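Local coordinates for N2152 (PDB 5U22), which is a family 39 glycoside hydrolase of a rumen anaerobic fungus that probably cleaves rare arabinosyl linkages with polyspecific activity, at residues Leu206-Asp219 with Ile237-Glu250. Residues are numbered along the deposited sequence; the frame is centred on the assembly and turned at random.
Sequences LPDIIAWHELSGID and ISERPITINEYCDE. With EDO (1,2-ethanediol), chain E.
Glu246 lies over one face of the His213 imidazole: its CG makes a CH-pi contact over the ring centre (3.7 Å from the centroid, 12° off the normal), and the carboxylate stacks at 28° to the ring. At the edge of this ring, Asn245 OD1 takes a weak, bent hydrogen bond from His213 NE2 (2.8 Å), while ND1 is hydrogen-bonded to Glu147 OE2; the Asn245 amide has its stronger partner in Glu143. Glu246 OE2 forms a salt bridge with Arg68, and OE1 a hydrogen bond with a bound buffer molecule. Ile244 CD1 sits over the Trp212 indole, 3.5 Å from CE2; Trp212 CG, between its backbone N and carbonyl carbon (chi1 68°), brings the ring back across the isoleucine. Trp212 NE1 is held by Glu214 OE2 at 2.9 Å, which His224 also grips. Along the backbone, Thr243 N to Ile210 O (2.8 Å) marks the parallel ladder, and Glu214 N to Glu246 O (2.9 Å) follows a one-residue register shift. At the opposite end, Arg240 NE closes on Pro207 O at 2.9 Å. Helix 221-235 links the strands in a TIM-barrel beta-alpha-beta unit; Glu246, at the barrel's C-terminal mouth, occupies a position consistent with the active-site pocket.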
ATOM      1  N   LEU A 206      -5.931   6.491  21.525  1.00 21.94           N
ATOM      2  CA  LEU A 206      -5.516   5.484  20.557  1.00 16.36           C
ATOM      3  C   LEU A 206      -6.042   5.842  19.173  1.00 19.01           C
ATOM      4  O   LEU A 206      -7.219   6.199  19.032  1.00 20.31           O
ATOM      5  CB  LEU A 206      -6.028   4.100  20.953  1.00 18.56           C
ATOM      6  CG  LEU A 206      -5.380   3.394  22.146  1.00 19.93           C
ATOM      7  CD1 LEU A 206      -6.233   2.220  22.576  1.00 21.90           C
ATOM      8  CD2 LEU A 206      -3.977   2.917  21.785  1.00 22.88           C
ATOM      9  N   PRO A 207      -5.216   5.742  18.131  1.00 18.38           N
ATOM     10  CA  PRO A 207      -5.726   5.959  16.775  1.00 20.35           C
ATOM     11  C   PRO A 207      -6.767   4.906  16.420  1.00 16.74           C
ATOM     12  O   PRO A 207      -6.774   3.795  16.957  1.00 19.02           O
ATOM     13  CB  PRO A 207      -4.472   5.834  15.896  1.00 15.57           C
ATOM     14  CG  PRO A 207      -3.546   4.968  16.673  1.00 17.42           C
ATOM     15  CD  PRO A 207      -3.828   5.253  18.143  1.00 18.36           C
ATOM     16  N   ASP A 208      -7.668   5.274  15.515  1.00 15.94           N
ATOM     17  CA  ASP A 208      -8.568   4.273  14.953  1.00 16.82           C
ATOM     18  C   ASP A 208      -7.851   3.372  13.964  1.00 19.52           C
ATOM     19  O   ASP A 208      -8.194   2.190  13.837  1.00 19.54           O
ATOM     20  CB  ASP A 208      -9.738   4.955  14.272  1.00 16.99           C
ATOM     21  CG  ASP A 208     -10.473   5.858  15.202  1.00 21.10           C
ATOM     22  OD1 ASP A 208     -10.814   5.388  16.310  1.00 17.90           O
ATOM     23  OD2 ASP A 208     -10.673   7.032  14.841  1.00 17.77           O
ATOM     24  N   ILE A 209      -6.873   3.920  13.246  1.00 16.41           N
ATOM     25  CA  ILE A 209      -6.085   3.192  12.260  1.00 15.40           C
ATOM     26  C   ILE A 209      -4.620   3.448  12.595  1.00 14.89           C
ATOM     27  O   ILE A 209      -4.187   4.609  12.642  1.00 14.78           O
ATOM     28  CB  ILE A 209      -6.399   3.645  10.820  1.00 19.29           C
ATOM     29  CG1 ILE A 209      -7.913   3.651  10.564  1.00 16.97           C
ATOM     30  CG2 ILE A 209      -5.689   2.745   9.812  1.00 15.93           C
ATOM     31  CD1 ILE A 209      -8.323   4.316   9.243  1.00 22.38           C
ATOM     32  N   ILE A 210      -3.867   2.374  12.851  1.00 15.34           N
ATOM     33  CA  ILE A 210      -2.455   2.488  13.206  1.00 15.95           C
ATOM     34  C   ILE A 210      -1.645   2.657  11.929  1.00 17.22           C
ATOM     35  O   ILE A 210      -1.912   2.007  10.914  1.00 15.85           O
ATOM     36  CB  ILE A 210      -2.000   1.258  14.017  1.00 19.17           C
ATOM     37  CG1 ILE A 210      -0.668   1.518  14.729  1.00 16.23           C
ATOM     38  CG2 ILE A 210      -1.900   0.011  13.134  1.00 14.25           C
ATOM     39  CD1 ILE A 210      -0.810   2.457  15.933  1.00 19.33           C
ATOM     40  N   ALA A 211      -0.657   3.547  11.961  1.00 15.82           N
ATOM     41  CA  ALA A 211       0.084   3.895  10.761  1.00 13.87           C
ATOM     42  C   ALA A 211       1.576   3.935  11.048  1.00 13.34           C
ATOM     43  O   ALA A 211       2.009   4.508  12.053  1.00 15.51           O
ATOM     44  CB  ALA A 211      -0.349   5.273  10.224  1.00 16.98           C
ATOM     45  N   TRP A 212       2.355   3.343  10.148  1.00 15.31           N
ATOM     46  CA  TRP A 212       3.787   3.599  10.086  1.00 15.92           C
ATOM     47  C   TRP A 212       4.249   3.357   8.659  1.00 16.01           C
ATOM     48  O   TRP A 212       3.470   2.935   7.798  1.00 15.78           O
ATOM     49  CB  TRP A 212       4.573   2.735  11.077  1.00 14.11           C
ATOM     50  CG  TRP A 212       4.624   1.252  10.829  1.00 15.20           C
ATOM     51  CD1 TRP A 212       5.559   0.567  10.085  1.00 13.47           C
ATOM     52  CD2 TRP A 212       3.745   0.259  11.382  1.00 14.26           C
ATOM     53  NE1 TRP A 212       5.292  -0.786  10.133  1.00 13.81           N
ATOM     54  CE2 TRP A 212       4.190  -1.001  10.921  1.00 17.75           C
ATOM     55  CE3 TRP A 212       2.620   0.317  12.217  1.00 16.05           C
ATOM     56  CZ2 TRP A 212       3.542  -2.201  11.261  1.00 14.66           C
ATOM     57  CZ3 TRP A 212       1.985  -0.870  12.570  1.00 14.07           C
ATOM     58  CH2 TRP A 212       2.450  -2.117  12.090  1.00 13.98           C
ATOM     59  N   HIS A 213       5.529   3.622   8.420  1.00 15.87           N
ATOM     60  CA  HIS A 213       6.115   3.537   7.092  1.00 14.59           C
ATOM     61  C   HIS A 213       7.078   2.363   7.014  1.00 14.63           C
ATOM     62  O   HIS A 213       7.703   1.984   8.007  1.00 16.32           O
ATOM     63  CB  HIS A 213       6.831   4.835   6.751  1.00 13.91           C
ATOM     64  CG  HIS A 213       5.918   6.016   6.732  1.00 16.52           C
ATOM     65  ND1 HIS A 213       6.374   7.318   6.723  1.00 17.11           N
ATOM     66  CD2 HIS A 213       4.564   6.089   6.725  1.00 18.23           C
ATOM     67  CE1 HIS A 213       5.338   8.138   6.710  1.00 15.89           C
ATOM     68  NE2 HIS A 213       4.228   7.418   6.719  1.00 13.79           N
ATOM     69  N   GLU A 214       7.186   1.783   5.818  1.00 12.68           N
ATOM     70  CA  GLU A 214       8.122   0.682   5.555  1.00 14.46           C
ATOM     71  C   GLU A 214       8.958   1.084   4.343  1.00 16.06           C
ATOM     72  O   GLU A 214       8.715   0.657   3.209  1.00 15.06           O
ATOM     73  CB  GLU A 214       7.393  -0.656   5.345  1.00 16.59           C
ATOM     74  CG  GLU A 214       6.674  -1.195   6.599  1.00 13.93           C
ATOM     75  CD  GLU A 214       7.631  -1.759   7.655  1.00 17.11           C
ATOM     76  OE1 GLU A 214       8.870  -1.563   7.545  1.00 15.74           O
ATOM     77  OE2 GLU A 214       7.124  -2.415   8.597  1.00 19.09           O
ATOM     78  N   LEU A 215       9.969   1.909   4.604  1.00 17.54           N
ATOM     79  CA  LEU A 215      10.811   2.462   3.556  1.00 13.74           C
ATOM     80  C   LEU A 215      12.292   2.321   3.901  1.00 18.42           C
ATOM     81  O   LEU A 215      13.131   2.930   3.234  1.00 16.63           O
ATOM     82  CB  LEU A 215      10.436   3.934   3.305  1.00 16.13           C
ATOM     83  CG  LEU A 215      10.197   4.820   4.536  1.00 18.45           C
ATOM     84  CD1 LEU A 215      11.501   5.151   5.298  1.00 14.99           C
ATOM     85  CD2 LEU A 215       9.489   6.099   4.102  1.00 13.84           C
ATOM     86  N   SER A 216      12.624   1.507   4.907  1.00 15.25           N
ATOM     87  CA  SER A 216      13.966   1.410   5.468  1.00 15.49           C
ATOM     88  C   SER A 216      14.642   0.080   5.185  1.00 20.41           C
ATOM     89  O   SER A 216      15.764  -0.131   5.648  1.00 19.54           O
ATOM     90  CB  SER A 216      13.916   1.613   6.990  1.00 16.81           C
ATOM     91  OG  SER A 216      13.342   2.855   7.316  1.00 21.11           O
ATOM     92  N   GLY A 217      13.991  -0.819   4.450  1.00 19.83           N
ATOM     93  CA  GLY A 217      14.494  -2.168   4.251  1.00 19.77           C
ATOM     94  C   GLY A 217      13.374  -3.165   4.443  1.00 17.30           C
ATOM     95  O   GLY A 217      12.695  -3.153   5.473  1.00 19.14           O
ATOM     96  N   ILE A 218      13.162  -4.037   3.460  1.00 14.55           N
ATOM     97  CA  ILE A 218      11.958  -4.863   3.471  1.00 16.07           C
ATOM     98  C   ILE A 218      12.073  -6.080   4.391  1.00 15.41           C
ATOM     99  O   ILE A 218      11.044  -6.629   4.805  1.00 17.45           O
ATOM    100  CB  ILE A 218      11.628  -5.285   2.029  1.00 15.61           C
ATOM    101  CG1 ILE A 218      10.161  -5.729   1.934  1.00 17.60           C
ATOM    102  CG2 ILE A 218      12.593  -6.380   1.564  1.00 16.34           C
ATOM    103  CD1 ILE A 218       9.703  -6.092   0.539  1.00 16.64           C
ATOM    104  N   ASP A 219      13.294  -6.496   4.745  1.00 14.77           N
ATOM    105  CA  ASP A 219      13.493  -7.756   5.467  1.00 20.59           C
ATOM    106  C   ASP A 219      12.599  -7.868   6.701  1.00 15.23           C
ATOM    107  O   ASP A 219      12.025  -8.935   6.968  1.00 15.35           O
ATOM    108  CB  ASP A 219      14.964  -7.897   5.884  1.00 20.26           C
ATOM    109  CG  ASP A 219      15.922  -7.832   4.714  1.00 21.21           C
ATOM    110  OD1 ASP A 219      16.056  -6.755   4.091  1.00 23.48           O
ATOM    111  OD2 ASP A 219      16.565  -8.858   4.430  1.00 22.74           O
ATOM    112  N   ILE A 237      -5.267  -4.035  23.904  1.00 18.75           N
ATOM    113  CA  ILE A 237      -5.805  -3.088  22.934  1.00 21.42           C
ATOM    114  C   ILE A 237      -6.536  -3.887  21.865  1.00 19.05           C
ATOM    115  O   ILE A 237      -5.974  -4.833  21.302  1.00 19.61           O
ATOM    116  CB  ILE A 237      -4.685  -2.223  22.325  1.00 23.50           C
ATOM    117  CG1 ILE A 237      -4.004  -1.400  23.425  1.00 19.82           C
ATOM    118  CG2 ILE A 237      -5.238  -1.318  21.227  1.00 22.43           C
ATOM    119  CD1 ILE A 237      -2.754  -0.662  22.980  1.00 18.61           C
ATOM    120  N   SER A 238      -7.795  -3.538  21.604  1.00 20.76           N
ATOM    121  CA  SER A 238      -8.535  -4.233  20.560  1.00 18.77           C
ATOM    122  C   SER A 238      -7.888  -3.972  19.202  1.00 28.06           C
ATOM    123  O   SER A 238      -7.374  -2.881  18.934  1.00 22.26           O
ATOM    124  CB  SER A 238     -10.005  -3.813  20.556  1.00 26.86           C
ATOM    125  OG  SER A 238     -10.145  -2.414  20.465  1.00 33.39           O
ATOM    126  N   GLU A 239      -7.904  -4.997  18.352  1.00 21.38           N
ATOM    127  CA  GLU A 239      -7.185  -4.971  17.085  1.00 21.64           C
ATOM    128  C   GLU A 239      -7.559  -3.754  16.240  1.00 19.54           C
ATOM    129  O   GLU A 239      -8.737  -3.512  15.963  1.00 20.37           O
ATOM    130  CB  GLU A 239      -7.484  -6.260  16.326  1.00 27.74           C
ATOM    131  CG  GLU A 239      -6.497  -6.593  15.247  1.00 35.33           C
ATOM    132  CD  GLU A 239      -6.993  -7.684  14.331  1.00 38.81           C
ATOM    133  OE1 GLU A 239      -7.215  -8.806  14.828  1.00 42.25           O
ATOM    134  OE2 GLU A 239      -7.156  -7.419  13.118  1.00 44.03           O
ATOM    135  N   ARG A 240      -6.521  -2.978  15.810  1.00 20.54           N
ATOM    136  CA  ARG A 240      -6.675  -1.820  14.934  1.00 19.38           C
ATOM    137  C   ARG A 240      -6.367  -2.198  13.487  1.00 19.22           C
ATOM    138  O   ARG A 240      -5.465  -3.003  13.238  1.00 18.10           O
ATOM    139  CB  ARG A 240      -5.736  -0.685  15.347  1.00 18.58           C
ATOM    140  CG  ARG A 240      -5.960  -0.134  16.751  1.00 24.12           C
ATOM    141  CD  ARG A 240      -7.421   0.152  16.932  1.00 26.25           C
ATOM    142  NE  ARG A 240      -7.737   1.206  17.887  1.00 21.29           N
ATOM    143  CZ  ARG A 240      -8.207   0.991  19.111  1.00 23.78           C
ATOM    144  NH1 ARG A 240      -8.369  -0.252  19.562  1.00 24.26           N
ATOM    145  NH2 ARG A 240      -8.512   2.019  19.890  1.00 21.62           N
ATOM    146  N   PRO A 241      -7.094  -1.625  12.521  1.00 16.35           N
ATOM    147  CA  PRO A 241      -6.652  -1.706  11.121  1.00 19.73           C
ATOM    148  C   PRO A 241      -5.289  -1.057  10.974  1.00 19.45           C
ATOM    149  O   PRO A 241      -4.988  -0.057  11.630  1.00 18.39           O
ATOM    150  CB  PRO A 241      -7.714  -0.908  10.351  1.00 19.56           C
ATOM    151  CG  PRO A 241      -8.868  -0.758  11.288  1.00 23.34           C
ATOM    152  CD  PRO A 241      -8.321  -0.829  12.679  1.00 19.08           C
ATOM    153  N   ILE A 242      -4.475  -1.621  10.080  1.00 14.71           N
ATOM    154  CA  ILE A 242      -3.112  -1.158   9.840  1.00 13.49           C
ATOM    155  C   ILE A 242      -3.057  -0.458   8.491  1.00 16.79           C
ATOM    156  O   ILE A 242      -3.516  -1.008   7.484  1.00 15.38           O
ATOM    157  CB  ILE A 242      -2.111  -2.324   9.867  1.00 15.86           C
ATOM    158  CG1 ILE A 242      -2.124  -3.015  11.228  1.00 19.17           C
ATOM    159  CG2 ILE A 242      -0.711  -1.835   9.495  1.00 18.55           C
ATOM    160  CD1 ILE A 242      -1.324  -4.304  11.242  1.00 15.65           C
ATOM    161  N   THR A 243      -2.461   0.732   8.460  1.00 17.68           N
ATOM    162  CA  THR A 243      -2.161   1.398   7.202  1.00 13.03           C
ATOM    163  C   THR A 243      -0.662   1.664   7.112  1.00 14.85           C
ATOM    164  O   THR A 243      -0.095   2.377   7.946  1.00 14.90           O
ATOM    165  CB  THR A 243      -2.990   2.682   7.033  1.00 15.19           C
ATOM    166  OG1 THR A 243      -2.697   3.257   5.760  1.00 14.58           O
ATOM    167  CG2 THR A 243      -2.728   3.726   8.111  1.00 15.71           C
ATOM    168  N   ILE A 244      -0.010   1.051   6.122  1.00 15.88           N
ATOM    169  CA  ILE A 244       1.405   1.309   5.881  1.00 15.84           C
ATOM    170  C   ILE A 244       1.453   2.351   4.780  1.00 15.38           C
ATOM    171  O   ILE A 244       1.558   2.005   3.602  1.00 15.99           O
ATOM    172  CB  ILE A 244       2.172   0.028   5.496  1.00 17.18           C
ATOM    173  CG1 ILE A 244       1.975  -1.045   6.569  1.00 12.83           C
ATOM    174  CG2 ILE A 244       3.668   0.311   5.309  1.00 14.51           C
ATOM    175  CD1 ILE A 244       2.353  -0.586   7.981  1.00 14.60           C
ATOM    176  N   ASN A 245       1.340   3.633   5.140  1.00 13.71           N
ATOM    177  CA  ASN A 245       0.952   4.611   4.139  1.00 17.17           C
ATOM    178  C   ASN A 245       2.138   5.271   3.458  1.00 13.67           C
ATOM    179  O   ASN A 245       1.950   6.255   2.736  1.00 14.62           O
ATOM    180  CB  ASN A 245      -0.035   5.650   4.717  1.00 21.02           C
ATOM    181  CG  ASN A 245       0.484   6.384   5.938  1.00 19.05           C
ATOM    182  OD1 ASN A 245       1.690   6.441   6.189  1.00 18.66           O
ATOM    183  ND2 ASN A 245      -0.434   6.983   6.694  1.00 16.80           N
ATOM    184  N   GLU A 246       3.341   4.718   3.635  1.00 16.60           N
ATOM    185  CA  GLU A 246       4.459   4.887   2.706  1.00 12.76           C
ATOM    186  C   GLU A 246       5.241   3.586   2.692  1.00 17.07           C
ATOM    187  O   GLU A 246       5.636   3.107   3.757  1.00 14.40           O
ATOM    188  CB  GLU A 246       5.391   6.039   3.111  1.00 11.85           C
ATOM    189  CG  GLU A 246       4.717   7.433   3.081  1.00 14.35           C
ATOM    190  CD  GLU A 246       5.704   8.545   3.348  1.00 16.67           C
ATOM    191  OE1 GLU A 246       6.878   8.362   2.980  1.00 15.81           O
ATOM    192  OE2 GLU A 246       5.312   9.585   3.928  1.00 16.20           O
ATOM    193  N   TYR A 247       5.475   3.012   1.508  1.00 13.15           N
ATOM    194  CA  TYR A 247       6.314   1.818   1.441  1.00 13.30           C
ATOM    195  C   TYR A 247       7.165   1.806   0.180  1.00 16.43           C
ATOM    196  O   TYR A 247       6.712   2.213  -0.892  1.00 15.88           O
ATOM    197  CB  TYR A 247       5.492   0.513   1.511  1.00 13.20           C
ATOM    198  CG  TYR A 247       4.578   0.171   0.339  1.00 13.41           C
ATOM    199  CD1 TYR A 247       3.215   0.457   0.387  1.00 12.65           C
ATOM    200  CD2 TYR A 247       5.058  -0.519  -0.770  1.00 12.87           C
ATOM    201  CE1 TYR A 247       2.370   0.116  -0.660  1.00 15.89           C
ATOM    202  CE2 TYR A 247       4.227  -0.855  -1.822  1.00 15.47           C
ATOM    203  CZ  TYR A 247       2.889  -0.547  -1.762  1.00 16.77           C
ATOM    204  OH  TYR A 247       2.062  -0.894  -2.803  1.00 15.96           O
ATOM    205  N   CYS A 248       8.391   1.302   0.317  1.00 13.74           N
ATOM    206  CA  CYS A 248       9.345   1.246  -0.787  1.00 14.00           C
ATOM    207  C   CYS A 248      10.521   0.392  -0.358  1.00 16.80           C
ATOM    208  O   CYS A 248      10.838   0.319   0.830  1.00 14.88           O
ATOM    209  CB  CYS A 248       9.835   2.651  -1.161  1.00 15.77           C
ATOM    210  SG  CYS A 248      10.819   2.776  -2.679  1.00 16.80           S
ATOM    211  N   ASP A 249      11.153  -0.262  -1.331  1.00 15.21           N
ATOM    212  CA  ASP A 249      12.452  -0.873  -1.094  1.00 14.87           C
ATOM    213  C   ASP A 249      13.421   0.165  -0.536  1.00 15.00           C
ATOM    214  O   ASP A 249      13.274   1.367  -0.777  1.00 13.66           O
ATOM    215  CB  ASP A 249      13.008  -1.447  -2.402  1.00 15.83           C
ATOM    216  CG  ASP A 249      14.274  -2.239  -2.184  1.00 19.43           C
ATOM    217  OD1 ASP A 249      14.160  -3.406  -1.768  1.00 16.00           O
ATOM    218  OD2 ASP A 249      15.379  -1.694  -2.390  1.00 17.68           O
ATOM    219  N   GLU A 250      14.430  -0.306   0.208  1.00 15.18           N
ATOM    220  CA  GLU A 250      15.452   0.601   0.730  1.00 17.57           C
ATOM    221  C   GLU A 250      16.078   1.450  -0.371  1.00 17.52           C
ATOM    222  O   GLU A 250      16.426   2.616  -0.136  1.00 18.61           O
ATOM    223  CB  GLU A 250      16.537  -0.190   1.476  1.00 20.81           C
ATOM    224  CG  GLU A 250      17.319  -1.214   0.622  1.00 22.93           C
ATOM    225  CD  GLU A 250      17.865  -2.374   1.453  1.00 26.06           C
ATOM    226  OE1 GLU A 250      17.047  -3.124   2.023  1.00 19.62           O
ATOM    227  OE2 GLU A 250      19.107  -2.530   1.549  1.00 23.13           O
TER
HETATM  228  C1  EDO E 504     -10.212   0.389  23.133  1.00 21.96           C
HETATM  229  O1  EDO E 504     -10.814   0.917  21.947  1.00 27.54           O
HETATM  230  C2  EDO E 504      -9.089  -0.577  22.826  1.00 11.52           C
HETATM  231  O2  EDO E 504      -8.626  -1.206  24.018  1.00 30.75           O
HETATM  232  O   HOH W   1      -9.470   4.540  18.602  1.00 19.79           O
HETATM  233  O   HOH W   2      12.777   3.581   0.661  1.00 14.86           O
HETATM  234  O   HOH W   3      11.523  -1.130   3.088  1.00 16.09           O
HETATM  235  O   HOH W   4      14.611  -3.202   1.014  1.00 17.62           O